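PDB 6SYN: peptidoglycan D,D-transpeptidase FtsI from Yersinia pestis, which probably cross-links septal peptidoglycan during cell division as a class B penicillin-binding protein with D,D-transpeptidase activity, and here carries an opened beta-lactam in its active site. Local coordinates for residues A[362-367]-A[442-447]; A[453-458]-A[479-484]. One frame throughout, in Å; residues are numbered along the deposited sequence.

Contact 1 (A[362-367]-A[442-447]). With CB9 ((2R,4S)-2-[(1R)-1-{[(2S)-2-carboxy-2-phenylacetyl]amino}-2-oxoethyl]-5,5-dimethyl-1,3-thiazolidine-4-carboxylic acid), chain D.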
# COMPACT_ATOMS: atom_id res chain seq x y z
N PHE A 362 -7.90 -9.42 18.90
CA PHE A 362 -7.29 -8.08 18.69
C PHE A 362 -6.07 -8.22 17.76
O PHE A 362 -5.08 -7.50 17.94
CB PHE A 362 -7.04 -7.34 20.01
CG PHE A 362 -6.51 -8.14 21.17
CD1 PHE A 362 -5.15 -8.31 21.37
CD2 PHE A 362 -7.38 -8.67 22.12
CE1 PHE A 362 -4.67 -9.01 22.46
CE2 PHE A 362 -6.89 -9.38 23.21
CZ PHE A 362 -5.54 -9.55 23.38
N GLY A 363 -6.18 -9.15 16.80
CA GLY A 363 -5.42 -9.16 15.53
C GLY A 363 -4.01 -9.69 15.64
O GLY A 363 -3.22 -9.36 14.75
N TYR A 364 -3.68 -10.50 16.66
CA TYR A 364 -2.39 -11.23 16.75
C TYR A 364 -2.62 -12.71 16.41
O TYR A 364 -3.69 -13.24 16.80
CB TYR A 364 -1.75 -11.01 18.12
CG TYR A 364 -1.35 -9.59 18.40
CD1 TYR A 364 -0.30 -8.99 17.71
CD2 TYR A 364 -2.03 -8.81 19.33
CE1 TYR A 364 0.07 -7.68 17.94
CE2 TYR A 364 -1.68 -7.50 19.57
CZ TYR A 364 -0.62 -6.93 18.87
OH TYR A 364 -0.26 -5.63 19.12
N GLY A 365 -1.69 -13.34 15.69
CA GLY A 365 -1.76 -14.77 15.29
C GLY A 365 -1.97 -14.98 13.79
O GLY A 365 -2.18 -16.14 13.39
N LEU A 366 -1.90 -13.91 13.00
CA LEU A 366 -2.06 -13.94 11.52
C LEU A 366 -1.32 -12.75 10.91
O LEU A 366 -1.18 -11.72 11.58
CB LEU A 366 -3.55 -13.93 11.13
CG LEU A 366 -4.31 -12.60 11.29
CD1 LEU A 366 -5.73 -12.74 10.77
CD2 LEU A 366 -4.33 -12.13 12.74
N MET A 367 -0.89 -12.90 9.66
CA MET A 367 -0.13 -11.86 8.93
C MET A 367 -0.80 -11.63 7.57
O MET A 367 -1.10 -12.61 6.87
CB MET A 367 1.33 -12.28 8.77
CG MET A 367 1.96 -12.63 10.11
SD MET A 367 3.75 -12.39 10.16
CE MET A 367 3.93 -11.60 11.77
N THR A 442 -2.90 -0.04 16.81
CA THR A 442 -1.46 0.08 17.15
C THR A 442 -0.96 -1.34 17.43
O THR A 442 -1.13 -1.81 18.58
CB THR A 442 -1.24 1.04 18.33
OG1 THR A 442 -2.11 2.16 18.19
CG2 THR A 442 0.19 1.51 18.45
N ALA A 443 -0.44 -2.02 16.41
CA ALA A 443 0.08 -3.40 16.50
C ALA A 443 1.52 -3.35 17.02
O ALA A 443 2.30 -2.52 16.51
CB ALA A 443 0.00 -4.09 15.16
N LYS A 444 1.83 -4.17 18.03
CA LYS A 444 3.22 -4.42 18.47
C LYS A 444 3.91 -5.24 17.38
O LYS A 444 3.28 -6.19 16.88
CB LYS A 444 3.25 -5.12 19.84
CG LYS A 444 3.32 -4.17 21.03
CD LYS A 444 3.61 -4.85 22.35
CE LYS A 444 4.36 -3.95 23.31
NZ LYS A 444 3.79 -4.01 24.68
N LYS A 445 5.12 -4.84 16.99
CA LYS A 445 5.88 -5.46 15.87
C LYS A 445 6.62 -6.69 16.39
O LYS A 445 7.44 -6.56 17.32
CB LYS A 445 6.87 -4.46 15.27
CG LYS A 445 6.35 -3.70 14.06
CD LYS A 445 7.41 -2.83 13.41
CE LYS A 445 8.50 -3.62 12.71
NZ LYS A 445 8.32 -3.61 11.24
N VAL A 446 6.35 -7.86 15.80
CA VAL A 446 7.00 -9.14 16.18
C VAL A 446 8.34 -9.24 15.43
O VAL A 446 8.41 -8.78 14.27
CB VAL A 446 6.05 -10.33 15.93
CG1 VAL A 446 5.92 -10.68 14.45
CG2 VAL A 446 6.45 -11.56 16.74
N GLY A 447 9.38 -9.77 16.08
CA GLY A 447 10.75 -9.78 15.56
C GLY A 447 11.07 -11.05 14.80
O GLY A 447 10.17 -11.83 14.49
C CB9 D . -5.14 -2.60 19.09
N CB9 D . -3.51 -2.33 20.97
O CB9 D . -4.35 -2.30 18.23
CA CB9 D . -4.92 -2.44 20.58
CB CB9 D . -5.82 -1.30 21.14
CAA CB9 D . -5.63 2.24 21.95
CAB CB9 D . -3.25 1.55 21.65
OAD CB9 D . -4.58 2.69 18.87
OAE CB9 D . -0.06 -4.36 23.47
OAF CB9 D . -3.46 -4.42 21.78
OAG CB9 D . -6.47 1.71 18.51
OAH CB9 D . -0.62 -4.66 21.44
CAJ CB9 D . 0.23 0.84 22.90
CAK CB9 D . -0.66 0.45 23.88
CAL CB9 D . 0.48 0.02 21.84
CAM CB9 D . -1.30 -0.78 23.78
CAN CB9 D . -0.16 -1.21 21.73
NAP CB9 D . -6.13 -0.26 20.16
SAQ CB9 D . -5.01 -0.38 22.49
CAR CB9 D . -5.39 1.79 19.04
CAS CB9 D . -0.71 -4.09 22.50
CAT CB9 D . -2.97 -3.29 21.74
CAU CB9 D . -1.09 -1.61 22.69
CAX CB9 D . -5.00 0.67 20.01
CAY CB9 D . -1.77 -2.97 22.65
CAZ CB9 D . -4.71 1.14 21.48

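Contact 2 (A[453-458]-A[479-484])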
# COMPACT_ATOMS: atom_id res chain seq x y z
N MET A 453 8.67 -6.47 20.20
CA MET A 453 9.51 -5.27 20.44
C MET A 453 8.56 -4.14 20.87
O MET A 453 7.33 -4.32 20.74
CB MET A 453 10.27 -4.86 19.17
CG MET A 453 10.70 -6.01 18.29
SD MET A 453 11.43 -5.40 16.75
CE MET A 453 10.81 -6.60 15.57
N ASP A 454 9.12 -3.05 21.38
CA ASP A 454 8.37 -1.80 21.67
C ASP A 454 8.53 -0.88 20.45
O ASP A 454 8.96 0.28 20.60
CB ASP A 454 8.79 -1.24 23.03
CG ASP A 454 8.41 -2.18 24.17
OD1 ASP A 454 7.72 -3.19 23.90
OD2 ASP A 454 8.81 -1.89 25.32
N ARG A 455 8.18 -1.43 19.29
CA ARG A 455 8.13 -0.79 17.95
C ARG A 455 6.74 -1.13 17.39
O ARG A 455 6.22 -2.22 17.74
CB ARG A 455 9.32 -1.28 17.12
CG ARG A 455 10.62 -1.33 17.91
CD ARG A 455 11.87 -1.64 17.13
NE ARG A 455 12.28 -0.55 16.25
CZ ARG A 455 13.44 0.09 16.28
NH1 ARG A 455 14.38 -0.24 17.16
NH2 ARG A 455 13.68 1.07 15.42
N TYR A 456 6.11 -0.23 16.64
CA TYR A 456 4.64 -0.30 16.37
C TYR A 456 4.31 -0.07 14.90
O TYR A 456 5.06 0.64 14.19
CB TYR A 456 3.91 0.68 17.28
CG TYR A 456 4.29 0.59 18.73
CD1 TYR A 456 3.79 -0.41 19.55
CD2 TYR A 456 5.18 1.50 19.30
CE1 TYR A 456 4.15 -0.51 20.88
CE2 TYR A 456 5.55 1.42 20.63
CZ TYR A 456 5.03 0.41 21.43
OH TYR A 456 5.39 0.33 22.74
N LEU A 457 3.21 -0.69 14.45
CA LEU A 457 2.49 -0.38 13.19
C LEU A 457 1.30 0.53 13.52
O LEU A 457 0.31 0.02 14.07
CB LEU A 457 1.99 -1.68 12.56
CG LEU A 457 3.06 -2.70 12.19
CD1 LEU A 457 2.42 -4.03 11.84
CD2 LEU A 457 3.92 -2.19 11.05
N ALA A 458 1.41 1.82 13.20
CA ALA A 458 0.31 2.81 13.34
C ALA A 458 -0.67 2.59 12.19
O ALA A 458 -0.30 2.83 11.03
CB ALA A 458 0.85 4.22 13.37
N ASP A 479 6.67 1.56 11.97
CA ASP A 479 7.75 1.92 12.93
C ASP A 479 7.96 3.43 13.00
O ASP A 479 9.08 3.91 12.81
CB ASP A 479 9.05 1.18 12.63
CG ASP A 479 10.03 1.19 13.80
OD1 ASP A 479 9.63 1.59 14.90
OD2 ASP A 479 11.18 0.79 13.59
N PRO A 480 6.92 4.22 13.37
CA PRO A 480 7.09 5.65 13.66
C PRO A 480 8.01 5.85 14.88
O PRO A 480 7.73 5.27 15.91
CB PRO A 480 5.67 6.16 13.93
CG PRO A 480 4.86 4.93 14.27
CD PRO A 480 5.53 3.78 13.54
N GLN A 481 9.05 6.68 14.73
CA GLN A 481 10.15 6.85 15.72
C GLN A 481 10.33 8.33 16.12
O GLN A 481 11.43 8.67 16.56
CB GLN A 481 11.46 6.30 15.15
CG GLN A 481 11.60 4.79 15.25
CD GLN A 481 11.49 4.27 16.67
OE1 GLN A 481 11.67 5.00 17.65
NE2 GLN A 481 11.21 2.98 16.78
N ALA A 482 9.29 9.17 16.01
CA ALA A 482 9.39 10.62 16.26
C ALA A 482 8.60 11.05 17.50
O ALA A 482 8.53 12.27 17.76
CB ALA A 482 8.97 11.40 15.04
N GLY A 483 8.04 10.11 18.28
CA GLY A 483 7.38 10.41 19.56
C GLY A 483 6.04 9.71 19.70
O GLY A 483 5.98 8.72 20.45
N LYS A 484 5.01 10.20 19.02
CA LYS A 484 3.67 9.56 19.01
C LYS A 484 3.76 8.31 18.13
O LYS A 484 4.53 8.35 17.15
CB LYS A 484 2.61 10.57 18.56
CG LYS A 484 2.54 11.84 19.40
CD LYS A 484 1.25 12.61 19.24
CE LYS A 484 1.44 14.11 19.37
NZ LYS A 484 0.14 14.81 19.56

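Contact 1 (A[362-367]-A[442-447])
Tyr-364 reaches from its loop to strand 442-446 through its phenol group, and following that side chain outward explains most of the contact. From CB, CG lies anti to the carbonyl carbon (chi1 -65°), a setting that swings the ring over to the strand. Along one edge of the ring, CE1 lies 3.7 Å from Lys-444 O, near the ring plane. On the other edge, CE2 approaches the ligand, at 3.6 Å from CB9 OAH. The hydroxyl at the tip joins both partners. Tyr-364 OH accepts the backbone N-H of Lys-444 (N to OH 2.8 Å), a nearly straight bond with an angle of 170° at the hydrogen and the donor in the plane of the ring. The same OH is hydrogen-bonded to carboxylate oxygen OAH of CB9 at 2.5 Å.

Thr-442 makes two separate bonds to the ligand. Its backbone N donates to the acyl carbonyl oxygen, CB9 O, over 3.0 Å, consistent with an oxyanion-hole N-H as in penicillin-binding proteins. Thr-442 OG1 meets the thiazolidine carboxylate at CB9 OAD, 2.6 Å away. Farther along the strand only methyl groups meet, Met-367 CE resting on Val-446 CG1 at 3.5 Å.

Because the phenol accepts from the strand, its own proton can be directed at the ligand, and the bond from Lys-444 N helps to hold the oxygen in place. Within the two segments, Tyr-364 OH bonds one carboxylate of CB9 and Thr-442 OG1 the other, while Thr-440, Ser-304 and Asn-306 add further bonds to the ligand.

Contact 2 (A[453-458]-A[479-484])
Arg-455 and Asp-479 form the salt bridge at the polar end of this contact. The guanidinium comes side-on, NE and NH2 both pointing at the single oxygen OD2 of Asp-479, with NH2 to OD2 at 3.1 Å. Because both nitrogens share OD2, this is not a two-oxygen pairing; the carboxylate is also turned 69° against the guanidinium plane. Asp-479 CG lies anti to the backbone N (chi1 -163°), which carries the carboxylate to Arg-455. The other oxygen, Asp-479 OD1, accepts from Gln-481 NE2 at 2.8 Å, so the carboxylate is divided between two residues. Gln-481 NE2 also lies over one face of the guanidinium, without bonding to it.

The packed part holds the buried Asp-479, Pro-480 and Ala-458. Here Asp-479 N donates to Tyr-456 O at 2.9 Å, Pro-480 CD lies 3.2 Å from Tyr-456 O, and Ala-458 CB meets Pro-480 CG at 4.2 Å. The loose side is that of Arg-455 and Gln-481, both exposed, so the salt bridge runs from the covered side to solvent.

With strand 471-478 antiparallel to strand 455-464, the arrangement is that of a beta-hairpin whose second strand gives way to a loop, within the antiparallel sheet of the penicillin-binding transpeptidase fold.

In the fold
Contact 1 and contact 2 each have one segment on the same antiparallel sheet (442-446 and 455-458), their centres about 13 Å apart. Strands 437-446 and 455-464 are neighbours there, and two probable backbone hydrogen bonds join the contacts: Ala-443 O to Leu-457 N and Lys-445 N to Arg-455 O, each 2.9 Å. Contact 1 holds CB9 directly, in a pocket completed by Ser-252, Lys-255, Ser-304 and Asn-306 among others. Contact 2 reaches the ligand through Tyr-456, whose side chain is about 4 Å from CB9 at the nearest atoms and whose ring stacks on that of Tyr-485. The 479-484 loop leads toward Tyr-485 and Tyr-486, which also line the pocket.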